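Local coordinates for protein transcriptional regulator AefR (Pseudomonas syringae pv. tomato, PDB 3CDL) that probably acts as a TetR-family transcription factor, binding regulatory DNA near the genes it controls through an N-terminal helix-turn-helix domain, at residues I19-D24 and M32-A37; R25-T30 and P51-L56; R83-E88 and S135-A140. One frame throughout, in Å; residues are numbered along the deposited sequence.

Contact 1. Residues I19-D24 and M32-A37; sequences IAEFGD and MDRIAA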
ATOM      1  N   ILE B  19      13.671  15.146   3.969  1.00 46.92           N
ATOM      2  CA  ILE B  19      13.377  13.739   3.787  1.00 46.44           C
ATOM      3  C   ILE B  19      14.189  12.921   4.780  1.00 47.10           C
ATOM      4  O   ILE B  19      13.640  12.102   5.534  1.00 47.29           O
ATOM      5  CB  ILE B  19      13.660  13.321   2.330  1.00 46.13           C
ATOM      6  CG1 ILE B  19      12.647  14.008   1.405  1.00 45.02           C
ATOM      7  CG2 ILE B  19      13.679  11.795   2.174  1.00 44.57           C
ATOM      8  CD1 ILE B  19      12.771  13.621  -0.035  1.00 44.05           C
ATOM      9  N   ALA B  20      15.490  13.188   4.787  1.00 47.65           N
ATOM     10  CA  ALA B  20      16.455  12.543   5.660  1.00 47.92           C
ATOM     11  C   ALA B  20      16.070  12.722   7.117  1.00 48.28           C
ATOM     12  O   ALA B  20      15.946  11.741   7.847  1.00 48.41           O
ATOM     13  CB  ALA B  20      17.821  13.120   5.409  1.00 47.84           C
ATOM     14  N   GLU B  21      15.858  13.972   7.529  1.00 48.56           N
ATOM     15  CA  GLU B  21      15.489  14.260   8.912  1.00 48.96           C
ATOM     16  C   GLU B  21      14.141  13.661   9.300  1.00 48.89           C
ATOM     17  O   GLU B  21      14.040  13.085  10.377  1.00 49.25           O
ATOM     18  CB  GLU B  21      15.516  15.763   9.225  1.00 49.06           C
ATOM     19  CG  GLU B  21      16.919  16.385   9.421  1.00 50.65           C
ATOM     20  CD  GLU B  21      17.715  15.844  10.625  1.00 52.10           C
ATOM     21  OE1 GLU B  21      18.970  15.903  10.587  1.00 51.85           O
ATOM     22  OE2 GLU B  21      17.105  15.375  11.609  1.00 52.66           O
ATOM     23  N   PHE B  22      13.120  13.794   8.445  1.00 48.99           N
ATOM     24  CA  PHE B  22      11.804  13.216   8.735  1.00 49.33           C
ATOM     25  C   PHE B  22      11.909  11.693   8.749  1.00 49.98           C
ATOM     26  O   PHE B  22      11.111  11.005   9.390  1.00 49.84           O
ATOM     27  CB  PHE B  22      10.738  13.609   7.704  1.00 48.86           C
ATOM     28  CG  PHE B  22      10.428  15.069   7.653  1.00 47.93           C
ATOM     29  CD1 PHE B  22      10.087  15.666   6.446  1.00 46.84           C
ATOM     30  CD2 PHE B  22      10.455  15.854   8.797  1.00 47.36           C
ATOM     31  CE1 PHE B  22       9.798  17.039   6.380  1.00 47.55           C
ATOM     32  CE2 PHE B  22      10.164  17.233   8.736  1.00 46.88           C
ATOM     33  CZ  PHE B  22       9.840  17.825   7.527  1.00 46.50           C
ATOM     34  N   GLY B  23      12.881  11.173   8.009  1.00 50.47           N
ATOM     35  CA  GLY B  23      13.139   9.755   8.012  1.00 51.49           C
ATOM     36  C   GLY B  23      13.818   9.371   9.309  1.00 52.22           C
ATOM     37  O   GLY B  23      13.629   8.272   9.817  1.00 52.57           O
ATOM     38  N   ASP B  24      14.613  10.284   9.852  1.00 52.78           N
ATOM     39  CA  ASP B  24      15.410   9.979  11.032  1.00 53.29           C
ATOM     40  C   ASP B  24      14.602  10.165  12.297  1.00 52.84           C
ATOM     41  O   ASP B  24      14.387   9.215  13.045  1.00 52.74           O
ATOM     42  CB  ASP B  24      16.683  10.843  11.071  1.00 53.68           C
ATOM     43  CG  ASP B  24      17.656  10.513   9.936  1.00 55.73           C
ATOM     44  OD1 ASP B  24      17.361   9.577   9.155  1.00 57.24           O
ATOM     45  OD2 ASP B  24      18.718  11.185   9.825  1.00 57.34           O
HETATM   46  N   MSE B  32      12.489  22.971  11.810  1.00 49.83           N
HETATM   47  CA  MSE B  32      13.040  23.716  10.682  1.00 50.07           C
HETATM   48  C   MSE B  32      14.522  24.013  10.852  1.00 49.87           C
HETATM   49  O   MSE B  32      15.272  24.000   9.875  1.00 49.96           O
HETATM   50  CB  MSE B  32      12.272  25.021  10.470  1.00 50.47           C
HETATM   51  CG  MSE B  32      10.808  24.843  10.127  1.00 52.46           C
HETATM   52 SE   MSE B  32      10.538  23.858   8.465  0.85 59.76          SE
HETATM   53  CE  MSE B  32      10.660  25.347   7.201  1.00 57.18           C
ATOM     54  N   ASP B  33      14.941  24.279  12.088  1.00 49.44           N
ATOM     55  CA  ASP B  33      16.359  24.467  12.366  1.00 49.20           C
ATOM     56  C   ASP B  33      17.162  23.172  12.314  1.00 48.86           C
ATOM     57  O   ASP B  33      18.339  23.201  11.956  1.00 49.06           O
ATOM     58  CB  ASP B  33      16.651  25.258  13.664  1.00 49.36           C
ATOM     59  CG  ASP B  33      15.429  25.450  14.554  1.00 50.08           C
ATOM     60  OD1 ASP B  33      14.542  24.562  14.582  1.00 50.62           O
ATOM     61  OD2 ASP B  33      15.375  26.503  15.239  1.00 49.48           O
ATOM     62  N   ARG B  34      16.546  22.043  12.666  1.00 48.18           N
ATOM     63  CA  ARG B  34      17.244  20.766  12.540  1.00 47.45           C
ATOM     64  C   ARG B  34      17.471  20.486  11.066  1.00 46.80           C
ATOM     65  O   ARG B  34      18.579  20.119  10.661  1.00 47.06           O
ATOM     66  CB  ARG B  34      16.490  19.632  13.228  1.00 47.52           C
ATOM     67  CG  ARG B  34      17.398  18.526  13.746  1.00 48.02           C
ATOM     68  CD  ARG B  34      17.087  18.178  15.190  1.00 50.09           C
ATOM     69  NE  ARG B  34      15.665  17.867  15.396  1.00 53.62           N
ATOM     70  CZ  ARG B  34      15.082  17.669  16.588  1.00 54.43           C
ATOM     71  NH1 ARG B  34      13.785  17.394  16.651  1.00 52.13           N
ATOM     72  NH2 ARG B  34      15.787  17.745  17.722  1.00 56.16           N
ATOM     73  N   ILE B  35      16.425  20.707  10.270  1.00 46.02           N
ATOM     74  CA  ILE B  35      16.501  20.678   8.802  1.00 45.04           C
ATOM     75  C   ILE B  35      17.645  21.565   8.276  1.00 44.62           C
ATOM     76  O   ILE B  35      18.466  21.109   7.468  1.00 44.42           O
ATOM     77  CB  ILE B  35      15.138  21.087   8.159  1.00 44.77           C
ATOM     78  CG1 ILE B  35      14.084  20.016   8.423  1.00 44.37           C
ATOM     79  CG2 ILE B  35      15.269  21.366   6.658  1.00 44.09           C
ATOM     80  CD1 ILE B  35      12.664  20.450   8.105  1.00 45.04           C
ATOM     81  N   ALA B  36      17.688  22.812   8.750  1.00 44.14           N
ATOM     82  CA  ALA B  36      18.689  23.814   8.333  1.00 44.04           C
ATOM     83  C   ALA B  36      20.127  23.408   8.685  1.00 43.68           C
ATOM     84  O   ALA B  36      21.050  23.611   7.892  1.00 43.26           O
ATOM     85  CB  ALA B  36      18.357  25.173   8.925  1.00 43.68           C
ATOM     86  N   ALA B  37      20.278  22.817   9.872  1.00 43.61           N
ATOM     87  CA  ALA B  37      21.525  22.233  10.349  1.00 43.74           C
ATOM     88  C   ALA B  37      22.111  21.204   9.396  1.00 44.16           C
ATOM     89  O   ALA B  37      23.339  21.070   9.313  1.00 44.17           O
ATOM     90  CB  ALA B  37      21.314  21.595  11.696  1.00 43.80           C
TER

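Contact 2. Residues R25-T30 and P51-L56; sequences RGFEIT and PSKEEL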
ATOM      1  N   ARG B  25      14.155  11.397  12.520  1.00 52.55           N
ATOM      2  CA  ARG B  25      13.500  11.780  13.764  1.00 52.35           C
ATOM      3  C   ARG B  25      12.000  11.483  13.711  1.00 51.82           C
ATOM      4  O   ARG B  25      11.365  11.251  14.739  1.00 51.76           O
ATOM      5  CB  ARG B  25      13.717  13.276  14.050  1.00 52.28           C
ATOM      6  CG  ARG B  25      15.114  13.818  13.780  1.00 53.36           C
ATOM      7  CD  ARG B  25      16.050  13.642  14.976  1.00 54.57           C
ATOM      8  NE  ARG B  25      17.330  14.319  14.753  1.00 56.06           N
ATOM      9  CZ  ARG B  25      18.215  14.606  15.713  1.00 56.78           C
ATOM     10  NH1 ARG B  25      17.980  14.281  16.997  1.00 56.20           N
ATOM     11  NH2 ARG B  25      19.343  15.236  15.390  1.00 57.35           N
ATOM     12  N   GLY B  26      11.442  11.489  12.506  1.00 51.27           N
ATOM     13  CA  GLY B  26       9.994  11.507  12.338  1.00 50.62           C
ATOM     14  C   GLY B  26       9.600  12.912  11.943  1.00 50.29           C
ATOM     15  O   GLY B  26      10.378  13.849  12.113  1.00 50.25           O
ATOM     16  N   PHE B  27       8.391  13.064  11.426  1.00 49.91           N
ATOM     17  CA  PHE B  27       7.942  14.338  10.886  1.00 49.76           C
ATOM     18  C   PHE B  27       7.697  15.442  11.935  1.00 49.85           C
ATOM     19  O   PHE B  27       8.270  16.532  11.832  1.00 49.49           O
ATOM     20  CB  PHE B  27       6.693  14.140  10.005  1.00 49.75           C
ATOM     21  CG  PHE B  27       6.154  15.421   9.456  1.00 49.56           C
ATOM     22  CD1 PHE B  27       6.722  15.992   8.308  1.00 50.24           C
ATOM     23  CD2 PHE B  27       5.128  16.086  10.102  1.00 47.97           C
ATOM     24  CE1 PHE B  27       6.257  17.196   7.802  1.00 50.44           C
ATOM     25  CE2 PHE B  27       4.660  17.294   9.615  1.00 49.99           C
ATOM     26  CZ  PHE B  27       5.218  17.850   8.455  1.00 50.36           C
ATOM     27  N   GLU B  28       6.825  15.167  12.910  1.00 50.18           N
ATOM     28  CA  GLU B  28       6.353  16.183  13.875  1.00 50.26           C
ATOM     29  C   GLU B  28       7.403  16.653  14.868  1.00 50.03           C
ATOM     30  O   GLU B  28       7.409  17.828  15.232  1.00 50.29           O
ATOM     31  CB  GLU B  28       5.080  15.731  14.613  1.00 50.61           C
ATOM     32  CG  GLU B  28       3.732  16.218  13.982  1.00 52.97           C
ATOM     33  CD  GLU B  28       3.371  17.706  14.307  1.00 55.94           C
ATOM     34  OE1 GLU B  28       4.262  18.591  14.269  1.00 56.40           O
ATOM     35  OE2 GLU B  28       2.180  17.996  14.588  1.00 56.78           O
ATOM     36  N   ILE B  29       8.285  15.756  15.305  1.00 49.80           N
ATOM     37  CA  ILE B  29       9.385  16.152  16.199  1.00 49.83           C
ATOM     38  C   ILE B  29      10.559  16.860  15.487  1.00 49.84           C
ATOM     39  O   ILE B  29      11.414  17.450  16.152  1.00 49.60           O
ATOM     40  CB  ILE B  29       9.935  14.978  17.075  1.00 49.85           C
ATOM     41  CG1 ILE B  29      11.049  14.213  16.343  1.00 49.50           C
ATOM     42  CG2 ILE B  29       8.801  14.078  17.582  1.00 49.47           C
ATOM     43  CD1 ILE B  29      11.942  13.385  17.263  1.00 49.93           C
ATOM     44  N   THR B  30      10.599  16.796  14.155  1.00 49.77           N
ATOM     45  CA  THR B  30      11.662  17.433  13.369  1.00 49.76           C
ATOM     46  C   THR B  30      11.381  18.914  13.182  1.00 49.68           C
ATOM     47  O   THR B  30      10.306  19.296  12.729  1.00 50.08           O
ATOM     48  CB  THR B  30      11.782  16.795  11.987  1.00 49.65           C
ATOM     49  OG1 THR B  30      11.991  15.390  12.136  1.00 49.65           O
ATOM     50  CG2 THR B  30      12.955  17.398  11.216  1.00 50.39           C
ATOM     51  N   PRO B  51       7.869  28.576   4.394  1.00 45.36           N
ATOM     52  CA  PRO B  51       7.528  29.322   5.616  1.00 45.15           C
ATOM     53  C   PRO B  51       7.073  28.441   6.790  1.00 44.88           C
ATOM     54  O   PRO B  51       6.933  28.934   7.900  1.00 44.58           O
ATOM     55  CB  PRO B  51       6.386  30.254   5.163  1.00 44.99           C
ATOM     56  CG  PRO B  51       6.365  30.177   3.677  1.00 44.82           C
ATOM     57  CD  PRO B  51       6.893  28.827   3.323  1.00 45.04           C
ATOM     58  N   SER B  52       6.856  27.153   6.536  1.00 45.05           N
ATOM     59  CA  SER B  52       6.427  26.203   7.570  1.00 45.24           C
ATOM     60  C   SER B  52       6.513  24.769   7.066  1.00 45.46           C
ATOM     61  O   SER B  52       6.540  24.534   5.860  1.00 45.61           O
ATOM     62  CB  SER B  52       4.999  26.497   8.033  1.00 44.59           C
ATOM     63  OG  SER B  52       4.089  26.396   6.963  1.00 43.66           O
ATOM     64  N   LYS B  53       6.549  23.823   8.001  1.00 45.88           N
ATOM     65  CA  LYS B  53       6.470  22.382   7.694  1.00 46.64           C
ATOM     66  C   LYS B  53       5.242  21.960   6.845  1.00 46.66           C
ATOM     67  O   LYS B  53       5.379  21.115   5.952  1.00 46.69           O
ATOM     68  CB  LYS B  53       6.547  21.556   8.981  1.00 46.62           C
ATOM     69  CG  LYS B  53       7.830  21.775   9.780  1.00 47.63           C
ATOM     70  CD  LYS B  53       7.718  21.219  11.200  1.00 48.24           C
ATOM     71  CE  LYS B  53       7.472  19.729  11.184  1.00 47.88           C
ATOM     72  NZ  LYS B  53       7.562  19.156  12.543  1.00 49.31           N
ATOM     73  N   GLU B  54       4.068  22.551   7.115  1.00 46.55           N
ATOM     74  CA  GLU B  54       2.899  22.454   6.217  1.00 46.62           C
ATOM     75  C   GLU B  54       3.272  22.743   4.757  1.00 46.19           C
ATOM     76  O   GLU B  54       3.034  21.917   3.877  1.00 46.07           O
ATOM     77  CB  GLU B  54       1.776  23.420   6.633  1.00 46.52           C
ATOM     78  CG  GLU B  54       0.792  22.893   7.689  1.00 47.38           C
ATOM     79  CD  GLU B  54      -0.634  23.464   7.539  1.00 47.94           C
ATOM     80  OE1 GLU B  54      -1.089  23.629   6.377  1.00 50.29           O
ATOM     81  OE2 GLU B  54      -1.306  23.729   8.578  1.00 48.12           O
ATOM     82  N   GLU B  55       3.857  23.917   4.508  1.00 45.88           N
ATOM     83  CA  GLU B  55       4.211  24.345   3.152  1.00 45.45           C
ATOM     84  C   GLU B  55       5.282  23.433   2.554  1.00 44.83           C
ATOM     85  O   GLU B  55       5.385  23.295   1.334  1.00 44.96           O
ATOM     86  CB  GLU B  55       4.668  25.808   3.147  1.00 45.45           C
ATOM     87  CG  GLU B  55       4.102  26.659   1.996  1.00 47.17           C
ATOM     88  CD  GLU B  55       5.126  27.001   0.885  1.00 48.88           C
ATOM     89  OE1 GLU B  55       6.019  26.176   0.590  1.00 50.75           O
ATOM     90  OE2 GLU B  55       5.034  28.107   0.295  1.00 48.02           O
ATOM     91  N   LEU B  56       6.067  22.800   3.417  1.00 44.16           N
ATOM     92  CA  LEU B  56       7.113  21.884   2.984  1.00 43.38           C
ATOM     93  C   LEU B  56       6.527  20.505   2.701  1.00 43.37           C
ATOM     94  O   LEU B  56       6.846  19.866   1.678  1.00 43.18           O
ATOM     95  CB  LEU B  56       8.216  21.822   4.052  1.00 43.73           C
ATOM     96  CG  LEU B  56       9.300  20.737   4.019  1.00 43.25           C
ATOM     97  CD1 LEU B  56      10.193  20.806   2.751  1.00 42.99           C
ATOM     98  CD2 LEU B  56      10.122  20.860   5.280  1.00 42.63           C
TER

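Contact 3. Residues R83-E88 and S135-A140; sequences REQLLE and SAWIRA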
ATOM      1  N   ARG B  83      -1.594  -2.241 -27.206  1.00 53.42           N
ATOM      2  CA  ARG B  83      -0.470  -2.945 -26.627  1.00 53.43           C
ATOM      3  C   ARG B  83       0.800  -2.086 -26.658  1.00 52.79           C
ATOM      4  O   ARG B  83       1.346  -1.736 -25.608  1.00 52.22           O
ATOM      5  CB  ARG B  83      -0.261  -4.265 -27.377  1.00 53.99           C
ATOM      6  CG  ARG B  83       0.824  -5.129 -26.801  1.00 55.29           C
ATOM      7  CD  ARG B  83       0.726  -6.540 -27.310  1.00 59.29           C
ATOM      8  NE  ARG B  83       1.366  -7.435 -26.352  1.00 62.13           N
ATOM      9  CZ  ARG B  83       0.722  -8.198 -25.473  1.00 62.74           C
ATOM     10  NH1 ARG B  83       1.429  -8.956 -24.652  1.00 64.35           N
ATOM     11  NH2 ARG B  83      -0.611  -8.219 -25.416  1.00 62.18           N
ATOM     12  N   GLU B  84       1.239  -1.722 -27.863  1.00 52.02           N
ATOM     13  CA  GLU B  84       2.489  -0.986 -28.045  1.00 51.41           C
ATOM     14  C   GLU B  84       2.532   0.271 -27.183  1.00 50.89           C
ATOM     15  O   GLU B  84       3.472   0.465 -26.411  1.00 50.77           O
ATOM     16  CB  GLU B  84       2.690  -0.623 -29.518  1.00 51.76           C
ATOM     17  CG  GLU B  84       4.120  -0.283 -29.864  1.00 53.09           C
ATOM     18  CD  GLU B  84       4.222   0.657 -31.045  1.00 55.56           C
ATOM     19  OE1 GLU B  84       3.872   0.249 -32.184  1.00 56.38           O
ATOM     20  OE2 GLU B  84       4.653   1.816 -30.829  1.00 55.92           O
ATOM     21  N   GLN B  85       1.504   1.109 -27.316  1.00 50.25           N
ATOM     22  CA  GLN B  85       1.402   2.344 -26.541  1.00 49.39           C
ATOM     23  C   GLN B  85       1.199   2.124 -25.043  1.00 48.74           C
ATOM     24  O   GLN B  85       1.765   2.848 -24.249  1.00 48.82           O
ATOM     25  CB  GLN B  85       0.339   3.297 -27.119  1.00 49.57           C
ATOM     26  CG  GLN B  85      -1.102   2.772 -27.211  1.00 49.78           C
ATOM     27  CD  GLN B  85      -2.003   3.685 -28.055  1.00 49.86           C
ATOM     28  OE1 GLN B  85      -2.163   4.869 -27.755  1.00 52.77           O
ATOM     29  NE2 GLN B  85      -2.592   3.134 -29.109  1.00 48.39           N
ATOM     30  N   LEU B  86       0.417   1.123 -24.651  1.00 47.91           N
ATOM     31  CA  LEU B  86       0.234   0.849 -23.223  1.00 47.45           C
ATOM     32  C   LEU B  86       1.493   0.241 -22.595  1.00 46.74           C
ATOM     33  O   LEU B  86       1.794   0.488 -21.438  1.00 46.45           O
ATOM     34  CB  LEU B  86      -1.028  -0.007 -22.954  1.00 47.24           C
ATOM     35  CG  LEU B  86      -1.380  -0.392 -21.501  1.00 47.54           C
ATOM     36  CD1 LEU B  86      -1.302   0.776 -20.512  1.00 44.61           C
ATOM     37  CD2 LEU B  86      -2.739  -1.074 -21.420  1.00 47.66           C
ATOM     38  N   LEU B  87       2.235  -0.544 -23.363  1.00 47.03           N
ATOM     39  CA  LEU B  87       3.534  -1.032 -22.900  1.00 47.19           C
ATOM     40  C   LEU B  87       4.369   0.162 -22.450  1.00 47.29           C
ATOM     41  O   LEU B  87       4.811   0.197 -21.302  1.00 47.53           O
ATOM     42  CB  LEU B  87       4.281  -1.810 -23.994  1.00 47.14           C
ATOM     43  CG  LEU B  87       4.845  -3.204 -23.664  1.00 47.38           C
ATOM     44  CD1 LEU B  87       5.865  -3.611 -24.718  1.00 48.21           C
ATOM     45  CD2 LEU B  87       5.424  -3.366 -22.238  1.00 46.62           C
ATOM     46  N   GLU B  88       4.526   1.135 -23.353  1.00 46.79           N
ATOM     47  CA  GLU B  88       5.221   2.396 -23.137  1.00 47.38           C
ATOM     48  C   GLU B  88       4.763   3.198 -21.910  1.00 47.81           C
ATOM     49  O   GLU B  88       5.581   3.822 -21.233  1.00 47.77           O
ATOM     50  CB  GLU B  88       5.011   3.266 -24.364  1.00 47.45           C
ATOM     51  CG  GLU B  88       6.248   3.790 -24.988  1.00 48.47           C
ATOM     52  CD  GLU B  88       5.951   4.465 -26.319  1.00 52.52           C
ATOM     53  OE1 GLU B  88       6.496   4.027 -27.360  1.00 53.61           O
ATOM     54  OE2 GLU B  88       5.148   5.426 -26.329  1.00 53.71           O
ATOM     55  N   SER B 135      -5.608   7.216 -16.395  1.00 60.31           N
ATOM     56  CA  SER B 135      -6.996   7.605 -16.513  1.00 59.03           C
ATOM     57  C   SER B 135      -7.283   8.309 -17.835  1.00 58.11           C
ATOM     58  O   SER B 135      -8.181   7.918 -18.575  1.00 58.30           O
ATOM     59  CB  SER B 135      -7.337   8.518 -15.346  1.00 59.13           C
ATOM     60  OG  SER B 135      -8.719   8.487 -15.083  1.00 60.37           O
ATOM     61  N   ALA B 136      -6.514   9.348 -18.138  1.00 56.92           N
ATOM     62  CA  ALA B 136      -6.748  10.154 -19.327  1.00 55.68           C
ATOM     63  C   ALA B 136      -6.761   9.279 -20.583  1.00 54.98           C
ATOM     64  O   ALA B 136      -7.612   9.436 -21.463  1.00 55.14           O
ATOM     65  CB  ALA B 136      -5.688  11.247 -19.430  1.00 55.53           C
ATOM     66  N   TRP B 137      -5.819   8.343 -20.632  1.00 53.99           N
ATOM     67  CA  TRP B 137      -5.655   7.420 -21.743  1.00 52.84           C
ATOM     68  C   TRP B 137      -6.838   6.465 -21.867  1.00 52.52           C
ATOM     69  O   TRP B 137      -7.424   6.349 -22.946  1.00 52.43           O
ATOM     70  CB  TRP B 137      -4.360   6.632 -21.544  1.00 52.68           C
ATOM     71  CG  TRP B 137      -3.943   5.775 -22.703  1.00 52.46           C
ATOM     72  CD1 TRP B 137      -3.223   6.163 -23.810  1.00 51.96           C
ATOM     73  CD2 TRP B 137      -4.191   4.375 -22.858  1.00 51.36           C
ATOM     74  NE1 TRP B 137      -3.023   5.086 -24.641  1.00 52.26           N
ATOM     75  CE2 TRP B 137      -3.600   3.976 -24.074  1.00 51.43           C
ATOM     76  CE3 TRP B 137      -4.857   3.418 -22.082  1.00 51.17           C
ATOM     77  CZ2 TRP B 137      -3.666   2.666 -24.537  1.00 51.66           C
ATOM     78  CZ3 TRP B 137      -4.913   2.113 -22.539  1.00 51.83           C
ATOM     79  CH2 TRP B 137      -4.325   1.750 -23.757  1.00 51.70           C
ATOM     80  N   ILE B 138      -7.182   5.790 -20.761  1.00 51.53           N
ATOM     81  CA  ILE B 138      -8.307   4.849 -20.734  1.00 50.76           C
ATOM     82  C   ILE B 138      -9.584   5.487 -21.288  1.00 50.72           C
ATOM     83  O   ILE B 138     -10.264   4.885 -22.116  1.00 51.39           O
ATOM     84  CB  ILE B 138      -8.532   4.226 -19.305  1.00 50.46           C
ATOM     85  CG1 ILE B 138      -7.395   3.269 -18.942  1.00 49.64           C
ATOM     86  CG2 ILE B 138      -9.859   3.480 -19.215  1.00 49.71           C
ATOM     87  CD1 ILE B 138      -7.088   3.184 -17.442  1.00 46.73           C
ATOM     88  N   ARG B 139      -9.892   6.700 -20.825  1.00 50.48           N
ATOM     89  CA  ARG B 139     -11.009   7.505 -21.324  1.00 50.08           C
ATOM     90  C   ARG B 139     -10.898   7.766 -22.832  1.00 49.91           C
ATOM     91  O   ARG B 139     -11.882   7.621 -23.555  1.00 50.39           O
ATOM     92  CB  ARG B 139     -11.098   8.827 -20.544  1.00 50.02           C
ATOM     93  CG  ARG B 139     -12.163   9.824 -21.029  1.00 50.16           C
ATOM     94  CD  ARG B 139     -12.568  10.864 -19.958  1.00 50.32           C
ATOM     95  NE  ARG B 139     -11.546  11.041 -18.930  1.00 51.93           N
ATOM     96  CZ  ARG B 139     -11.714  10.754 -17.641  1.00 53.53           C
ATOM     97  NH1 ARG B 139     -10.699  10.919 -16.787  1.00 54.57           N
ATOM     98  NH2 ARG B 139     -12.891  10.309 -17.201  1.00 52.71           N
ATOM     99  N   ALA B 140      -9.711   8.145 -23.305  1.00 49.10           N
ATOM    100  CA  ALA B 140      -9.497   8.340 -24.744  1.00 48.36           C
ATOM    101  C   ALA B 140      -9.681   7.040 -25.552  1.00 48.15           C
ATOM    102  O   ALA B 140     -10.399   7.022 -26.565  1.00 47.76           O
ATOM    103  CB  ALA B 140      -8.133   8.949 -25.001  1.00 48.16           C
TER

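Contact 1. Residues I19-D24 and M32-A37
Glu21 and Ile35 bring the two helices together, their CA atoms 6.5 Å apart, and two side-chain meetings complete the contact: Phe22 meets Ile35, and the Glu21 carboxylate comes up to Arg34. The axes of the two short segments pass 9.8 Å apart at 122°, so the chain comes back across itself steeply inclined rather than fully antiparallel. The CB of Glu21 is directed toward the facing helix. Its chain bends at chi2 and lays CG 4.4 Å from Ile35 CA, so the aliphatic part of the glutamate does the packing while the carboxylate is carried on toward Arg34. There the two side chains cross at about a right angle, and the nearest approach, Glu21 OE2 to Arg34 CG at 3.8 Å, is made by a methylene of the arginine. Although the carboxylate and guanidinium planes are only 23° apart, Glu21 OE2 stays 4.8 Å from Arg34 NE; the opposite charges probably attract without pairing. OE2 has a long, weak ion pair with Arg25, and OE1 a similarly weak one with Arg38. Phe22 and Ile35 both leave their backbones at an angle to the partner helix and converge at their ends. With Ile35 CG1 anti to the carbonyl carbon (chi1 -69°) and the chain extended beyond it, CD1 meets Phe22 CZ at 3.9 Å, oblique to the ring. A branched aliphatic chain and an aromatic suit this buried corner, where apolar surfaces pack against each other. Helices 9-24 and 32-39 are joined here within the TetR-type DNA-binding domain, the latter being the first helix of the predicted helix-turn-helix. Leu56 of helix 53-64 touches both Phe22 and Ile35, while selenomethionine Met32 and Ala36 touch Val46 of helix 43-49.

Contact 2. Residues R25-T30 and P51-L56
The Phe27 ring carries the Lys53 side chain over one face, with CE 4.0 Å above the ring plane and offset toward the rim; Lys53 CB also meets Phe27 CZ at 4.0 Å. The Phe22 ring meets that of Phe27 with planes about 50° apart, and Arg119 of helix 117-125 touches Phe27 as well. Phenylalanine and lysine run antiparallel alongside one another. A bend at chi3 (61°) then carries the ammonium group to the loop backbone. Lys53 NZ gives hydrogen bonds to Phe27 O and Thr30 O, each 2.8 Å long, the donor tilted modestly from either carbonyl plane. It lies 4.8 Å from the Phe27 ring centroid, over the face, as a cation-pi partner, and Glu28 OE1 adds a long salt bridge to Lys53 NZ at 3.8 Å. Just before Lys53, Ser52 OG caps the N terminus of helix 53-64, weakly, by accepting from Glu55 N. Lysine fits because it is long enough to cross from the helix and has several N-H donors. One cation thus ties the turn before the helix-turn-helix to helix 53-64, and the carbonyls, ring and glutamate around it probably favour its charged form.

Contact 3. Residues R83-E88 and S135-A140
Helices 82-97 and 133-143 face each other with Leu86 and Trp137 as the nearest CA pair, 8.9 Å apart, a gap wide enough to be filled by an indole. Trp137 supplies it: CG is anti to the backbone N, which directs the ring toward the partner helix, where Gln85 and Leu86 receive different parts of it. Gln85 takes the nitrogen side. Its CG stands between the backbone N and the carbonyl carbon (chi1 59°), and from there the chain runs extended past the indole. Gln85 CG packs 3.7 Å from Trp137 CZ2, and Gln85 OE1 accepts a hydrogen bond from Trp137 NE1 at 3.2 Å and 159°. The oxygen sits near the indole plane, where the N-H points. The amide is turned 70° to the ring, and the donor lies above the carbonyl plane, not on a lone pair. Leu86 crosses the far end of the indole at about a right angle. Its CB lies 3.8 Å from Trp137 CH2, and its CD2 is 4.0 Å from Trp137 CZ3. Leucine suits this carbon-only part of the ring, as glutamine suits the part with a donor. Leu86 also meets Met159 and Phe195, from helices 152-167 and 181-199, within the C-terminal domain. Gln85 OE1 has a second donor, the backbone N of Arg77, and its NE2 gives a weak bond to Ser81 O. The one amide therefore answers the buried indole N-H and at the same time ties in the chain leading up to helix 82-97. Two N-H donors to OE1, with the weak bond from NE2, probably settle the amide's flip and restrict its rotation, which lets a polar group lie in this buried interface.

Contacts 1 and 2 adjoin in the DNA-binding domain, contact 1 buried and contact 2 nearer the surface. Their centres are 8 Å apart, their segments alternate along the chain, and they meet directly: Phe22 CD2 of contact 1 lies 3.6 Å from both Phe27 CA and Thr30 CB of contact 2. Residues 25-30 make up most of the loop that joins the two helices of contact 1. Contact 3 lies across the chain's centre in the AefR-like C-terminal domain, centres 39 Å from contact 1 and 38 Å from contact 2, with nearest atoms about 24 and 25 Å away. Helices 53-64 and 82-97, consecutive in the chain, carry one side of contacts 2 and 3 respectively.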